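Local coordinates for synaptonemal complex protein 2 (Mus musculus, PDB 5IWZ) that forms a major part of the axial and lateral elements of the synaptonemal complex in meiotic prophase and is required for normal chromosome synapsis and for insertion of SYCP3, at residues Leu13-Cys16 with Ile17-Ala20; Asn24-Lys27 with Pro28-Ala31. All coordinates share one frame; numbering follows the deposited sequence.

Contact 1: residues Leu13-Cys16 with Ile17-Ala20; sequences LEKC and IDDA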
ATOM      1  N   LEU A  13      -3.159 -30.239  -7.211  1.00 37.51           N
ATOM      2  CA  LEU A  13      -2.387 -29.088  -6.751  1.00 31.26           C
ATOM      3  C   LEU A  13      -1.035 -29.493  -6.187  1.00 31.73           C
ATOM      4  O   LEU A  13      -0.009 -28.903  -6.537  1.00 27.64           O
ATOM      5  CB  LEU A  13      -3.172 -28.300  -5.695  1.00 32.75           C
ATOM      6  CG  LEU A  13      -2.451 -27.068  -5.121  1.00 31.98           C
ATOM      7  CD1 LEU A  13      -2.133 -26.040  -6.207  1.00 27.48           C
ATOM      8  CD2 LEU A  13      -3.244 -26.397  -3.976  1.00 35.85           C
ATOM      9  N   GLU A  14      -1.009 -30.489  -5.290  1.00 35.03           N
ATOM     10  CA  GLU A  14       0.268 -30.853  -4.685  1.00 35.73           C
ATOM     11  C   GLU A  14       1.225 -31.422  -5.727  1.00 30.25           C
ATOM     12  O   GLU A  14       2.428 -31.126  -5.701  1.00 29.32           O
ATOM     13  CB  GLU A  14       0.071 -31.836  -3.530  1.00 38.68           C
ATOM     14  CG  GLU A  14       1.391 -32.215  -2.869  1.00 42.74           C
ATOM     15  CD  GLU A  14       1.247 -32.773  -1.447  1.00 45.89           C
ATOM     16  OE1 GLU A  14       0.121 -32.813  -0.907  1.00 40.76           O
ATOM     17  OE2 GLU A  14       2.283 -33.164  -0.866  1.00 42.58           O
ATOM     18  N   LYS A  15       0.710 -32.210  -6.677  1.00 27.57           N
ATOM     19  CA  LYS A  15       1.585 -32.710  -7.729  1.00 32.57           C
ATOM     20  C   LYS A  15       2.108 -31.575  -8.600  1.00 30.71           C
ATOM     21  O   LYS A  15       3.270 -31.614  -9.030  1.00 31.37           O
ATOM     22  CB  LYS A  15       0.866 -33.776  -8.559  1.00 40.19           C
ATOM     23  CG  LYS A  15       0.724 -35.101  -7.810  1.00 51.34           C
ATOM     24  CD  LYS A  15      -0.479 -35.912  -8.270  1.00 60.87           C
ATOM     25  CE  LYS A  15      -0.472 -37.303  -7.647  1.00 67.46           C
ATOM     26  NZ  LYS A  15      -0.022 -38.376  -8.577  1.00 70.12           N
ATOM     27  N   CYS A  16       1.301 -30.534  -8.823  1.00 28.53           N
ATOM     28  CA  CYS A  16       1.818 -29.356  -9.516  1.00 26.58           C
ATOM     29  C   CYS A  16       2.971 -28.736  -8.742  1.00 24.17           C
ATOM     30  O   CYS A  16       3.969 -28.307  -9.339  1.00 30.23           O
ATOM     31  CB  CYS A  16       0.707 -28.319  -9.729  1.00 24.44           C
ATOM     32  SG  CYS A  16      -0.653 -28.909 -10.742  1.00 36.97           S
ATOM     33  N   ILE A  17       2.851 -28.671  -7.413  1.00 26.10           N
ATOM     34  CA  ILE A  17       3.927 -28.112  -6.597  1.00 22.88           C
ATOM     35  C   ILE A  17       5.170 -28.993  -6.686  1.00 24.42           C
ATOM     36  O   ILE A  17       6.303 -28.491  -6.778  1.00 24.50           O
ATOM     37  CB  ILE A  17       3.448 -27.923  -5.139  1.00 27.11           C
ATOM     38  CG1 ILE A  17       2.338 -26.854  -5.047  1.00 30.89           C
ATOM     39  CG2 ILE A  17       4.632 -27.622  -4.194  1.00 22.35           C
ATOM     40  CD1 ILE A  17       2.757 -25.452  -5.489  1.00 33.37           C
ATOM     41  N   ASP A  18       4.975 -30.320  -6.681  1.00 28.06           N
ATOM     42  CA  ASP A  18       6.073 -31.261  -6.914  1.00 31.87           C
ATOM     43  C   ASP A  18       6.756 -31.011  -8.255  1.00 29.13           C
ATOM     44  O   ASP A  18       7.991 -31.014  -8.341  1.00 28.24           O
ATOM     45  CB  ASP A  18       5.565 -32.708  -6.877  1.00 35.06           C
ATOM     46  CG  ASP A  18       5.157 -33.177  -5.480  1.00 46.19           C
ATOM     47  OD1 ASP A  18       5.671 -32.641  -4.467  1.00 43.32           O
ATOM     48  OD2 ASP A  18       4.321 -34.112  -5.413  1.00 45.61           O
ATOM     49  N   ASP A  19       5.970 -30.834  -9.327  1.00 23.21           N
ATOM     50  CA  ASP A  19       6.568 -30.591 -10.648  1.00 26.87           C
ATOM     51  C   ASP A  19       7.398 -29.310 -10.651  1.00 30.05           C
ATOM     52  O   ASP A  19       8.470 -29.257 -11.266  1.00 24.91           O
ATOM     53  CB  ASP A  19       5.482 -30.507 -11.735  1.00 36.40           C
ATOM     54  CG  ASP A  19       4.902 -31.875 -12.132  1.00 47.75           C
ATOM     55  OD1 ASP A  19       5.570 -32.911 -11.920  1.00 49.69           O
ATOM     56  OD2 ASP A  19       3.775 -31.902 -12.683  1.00 48.89           O
ATOM     57  N   ALA A  20       6.901 -28.255  -9.993  1.00 22.89           N
ATOM     58  CA  ALA A  20       7.674 -27.022  -9.867  1.00 25.92           C
ATOM     59  C   ALA A  20       8.965 -27.253  -9.088  1.00 25.00           C
ATOM     60  O   ALA A  20      10.042 -26.783  -9.489  1.00 23.88           O
ATOM     61  CB  ALA A  20       6.823 -25.944  -9.179  1.00 24.73           C
TER

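Contact 2: residues Asn24-Lys27 with Pro28-Ala31; sequences NDFK and PLLA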
ATOM      1  N   ASN A  24      11.417 -27.955 -12.014  1.00 28.31           N
ATOM      2  CA  ASN A  24      11.430 -26.544 -12.391  1.00 24.57           C
ATOM      3  C   ASN A  24      10.474 -26.319 -13.565  1.00 27.16           C
ATOM      4  O   ASN A  24      10.778 -25.604 -14.523  1.00 28.83           O
ATOM      5  CB  ASN A  24      12.857 -26.062 -12.708  1.00 23.84           C
ATOM      6  CG  ASN A  24      13.002 -24.531 -12.643  1.00 34.11           C
ATOM      7  OD1 ASN A  24      12.157 -23.844 -12.073  1.00 37.13           O
ATOM      8  ND2 ASN A  24      14.087 -24.003 -13.214  1.00 28.70           N
ATOM      9  N   ASP A  25       9.311 -26.973 -13.495  1.00 29.10           N
ATOM     10  CA  ASP A  25       8.255 -26.868 -14.502  1.00 27.65           C
ATOM     11  C   ASP A  25       7.007 -26.280 -13.852  1.00 24.94           C
ATOM     12  O   ASP A  25       6.331 -26.953 -13.060  1.00 21.81           O
ATOM     13  CB  ASP A  25       7.935 -28.225 -15.125  1.00 27.90           C
ATOM     14  CG  ASP A  25       6.833 -28.137 -16.190  1.00 34.29           C
ATOM     15  OD1 ASP A  25       6.310 -29.184 -16.615  1.00 37.72           O
ATOM     16  OD2 ASP A  25       6.477 -27.019 -16.607  1.00 38.79           O
ATOM     17  N   PHE A  26       6.677 -25.047 -14.224  1.00 25.28           N
ATOM     18  CA  PHE A  26       5.545 -24.338 -13.643  1.00 22.63           C
ATOM     19  C   PHE A  26       4.294 -24.376 -14.514  1.00 26.95           C
ATOM     20  O   PHE A  26       3.249 -23.874 -14.089  1.00 27.75           O
ATOM     21  CB  PHE A  26       5.947 -22.889 -13.351  1.00 19.54           C
ATOM     22  CG  PHE A  26       6.723 -22.741 -12.087  1.00 27.00           C
ATOM     23  CD1 PHE A  26       6.085 -22.345 -10.927  1.00 27.47           C
ATOM     24  CD2 PHE A  26       8.082 -23.019 -12.047  1.00 26.35           C
ATOM     25  CE1 PHE A  26       6.774 -22.227  -9.748  1.00 24.40           C
ATOM     26  CE2 PHE A  26       8.792 -22.896 -10.858  1.00 27.52           C
ATOM     27  CZ  PHE A  26       8.142 -22.501  -9.709  1.00 21.66           C
ATOM     28  N   LYS A  27       4.366 -24.971 -15.710  1.00 28.42           N
ATOM     29  CA  LYS A  27       3.187 -25.090 -16.567  1.00 28.16           C
ATOM     30  C   LYS A  27       1.997 -25.758 -15.882  1.00 29.65           C
ATOM     31  O   LYS A  27       0.881 -25.225 -15.995  1.00 25.23           O
ATOM     32  CB  LYS A  27       3.563 -25.823 -17.867  1.00 30.03           C
ATOM     33  CG  LYS A  27       4.427 -25.011 -18.806  1.00 37.31           C
ATOM     34  CD  LYS A  27       4.288 -25.480 -20.258  1.00 45.86           C
ATOM     35  CE  LYS A  27       4.682 -26.944 -20.439  1.00 59.74           C
ATOM     36  NZ  LYS A  27       6.103 -27.122 -20.878  1.00 68.76           N
ATOM     37  N   PRO A  28       2.136 -26.889 -15.167  1.00 27.37           N
ATOM     38  CA  PRO A  28       0.946 -27.435 -14.476  1.00 22.17           C
ATOM     39  C   PRO A  28       0.336 -26.456 -13.486  1.00 24.47           C
ATOM     40  O   PRO A  28      -0.872 -26.206 -13.535  1.00 28.90           O
ATOM     41  CB  PRO A  28       1.488 -28.712 -13.803  1.00 25.64           C
ATOM     42  CG  PRO A  28       2.584 -29.154 -14.735  1.00 30.15           C
ATOM     43  CD  PRO A  28       3.255 -27.850 -15.151  1.00 28.25           C
ATOM     44  N   LEU A  29       1.144 -25.853 -12.609  1.00 24.47           N
ATOM     45  CA  LEU A  29       0.604 -24.872 -11.673  1.00 21.42           C
ATOM     46  C   LEU A  29      -0.106 -23.735 -12.407  1.00 27.52           C
ATOM     47  O   LEU A  29      -1.215 -23.333 -12.025  1.00 25.72           O
ATOM     48  CB  LEU A  29       1.726 -24.323 -10.795  1.00 23.06           C
ATOM     49  CG  LEU A  29       1.292 -23.517  -9.576  1.00 22.37           C
ATOM     50  CD1 LEU A  29       0.627 -24.425  -8.521  1.00 27.76           C
ATOM     51  CD2 LEU A  29       2.480 -22.771  -8.999  1.00 22.06           C
ATOM     52  N   LEU A  30       0.514 -23.218 -13.472  1.00 23.67           N
ATOM     53  CA  LEU A  30      -0.090 -22.124 -14.214  1.00 27.44           C
ATOM     54  C   LEU A  30      -1.420 -22.542 -14.824  1.00 32.42           C
ATOM     55  O   LEU A  30      -2.359 -21.739 -14.892  1.00 31.05           O
ATOM     56  CB  LEU A  30       0.863 -21.636 -15.299  1.00 26.08           C
ATOM     57  CG  LEU A  30       2.005 -20.717 -14.901  1.00 30.10           C
ATOM     58  CD1 LEU A  30       2.881 -20.469 -16.117  1.00 30.09           C
ATOM     59  CD2 LEU A  30       1.488 -19.401 -14.328  1.00 30.31           C
ATOM     60  N   ALA A  31      -1.527 -23.794 -15.264  1.00 29.60           N
ATOM     61  CA  ALA A  31      -2.781 -24.248 -15.851  1.00 32.27           C
ATOM     62  C   ALA A  31      -3.905 -24.221 -14.821  1.00 39.97           C
ATOM     63  O   ALA A  31      -5.048 -23.863 -15.146  1.00 37.87           O
ATOM     64  CB  ALA A  31      -2.610 -25.647 -16.447  1.00 31.28           C
TER
HETATM   65  O   HOH W   1       3.776 -26.777 -11.813  1.00 23.17           O

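Contact 1: residues Leu13-Cys16 with Ile17-Ala20
Asp18 and Glu14 sit one turn apart on helix 13-23, and their acids leave the same flank of it. The Asp18 carboxylate folds back along its own helix: CG lies anti to the carbonyl carbon (chi1 -70°), which brings OD2 to 3.5 Å from Glu14 O and 3.8 Å from Lys15 CA. Glu14 instead extends away from the helix axis toward Lys52, its CG anti to the backbone N, and its OE2 stops 5.0 Å from Asp18 OD1. Lys52 of helix 49-63 forms a salt bridge with each acid, while Glu14 OE1 accepts from Ser46 N. Ile17 is turned elsewhere, its CG1 resting 3.5 Å from Leu13 O, and Leu13 and Ile17 both pack on Phe49. Beneath the side chains, four successive i to i+4 backbone bonds run from Ile17 N to Leu13 O at 3.0 Å through to Ala20 N to Cys16 O. With an alanine in place of Asp18, Lys52 would probably keep only the Glu14 half of this two-acid grip. The two like charges, close yet not touching, are likely to be made tolerable by the shared lysine, which ties this polar flank of the helix to helix 49-63.

Contact 2: residues Asn24-Lys27 with Pro28-Ala31
With chi1 of Asp25 at 180°, its carboxylate swings beside its own carbonyl carbon and forward over the start of helix 27-32, where OD2 accepts from Lys27 N at 3.1 Å. The donor comes from above the carboxylate plane, 46° out of it. The same group crosses the Pro28 ring at about a right angle, OD1 and OD2 each meeting CD at 3.6 Å. Phe26 turns the other way: CG lies beside the backbone N (chi1 -80°), and the ring runs alongside Leu29, pointing in the same direction, with CD1 4.1 Å from Leu29 CD2. Both side chains reach Ile72 of helix 66-79, and Phe26 also meets Leu56 of helix 49-63. The Phe26 carbonyl accepts from Leu30 N at 2.9 Å, while the CB and CG of Leu30 pack against that oxygen. Pro28 has no N-H to give and fits the first turn, where such a donor is not needed. A water accepts from Leu29 N and donates to Asp25 O at 2.8 Å, bridging the loop to the turn. Aspartate capping ahead of a proline-containing first turn is a familiar helix N-terminus, here opening the second helix of the armadillo-repeat-like domain.

Overall arrangement
Contact 1 is mostly buried and lies within helix 13-23, whereas contact 2 is a surface contact at the start of helix 27-32, after the short loop that follows that helix. Their centres are 8 Å apart and the two contacts touch directly: Cys16 SG lies 3.7 Å from Pro28 CB, Asp19 OD2 3.6 Å from Pro28 CG, and Ala20 CB 3.7 Å from Phe26 CZ. Both reach helix 49-63, contact 1 through the charge of Lys52 as well as apolar packing, contact 2 through its aromatic ring, and contact 2 extends to helix 66-79. Contact 1 is bonded by the regular helix pattern alone within its segments; contact 2 starts that pattern afresh and adds a side-chain cap and a bridging water.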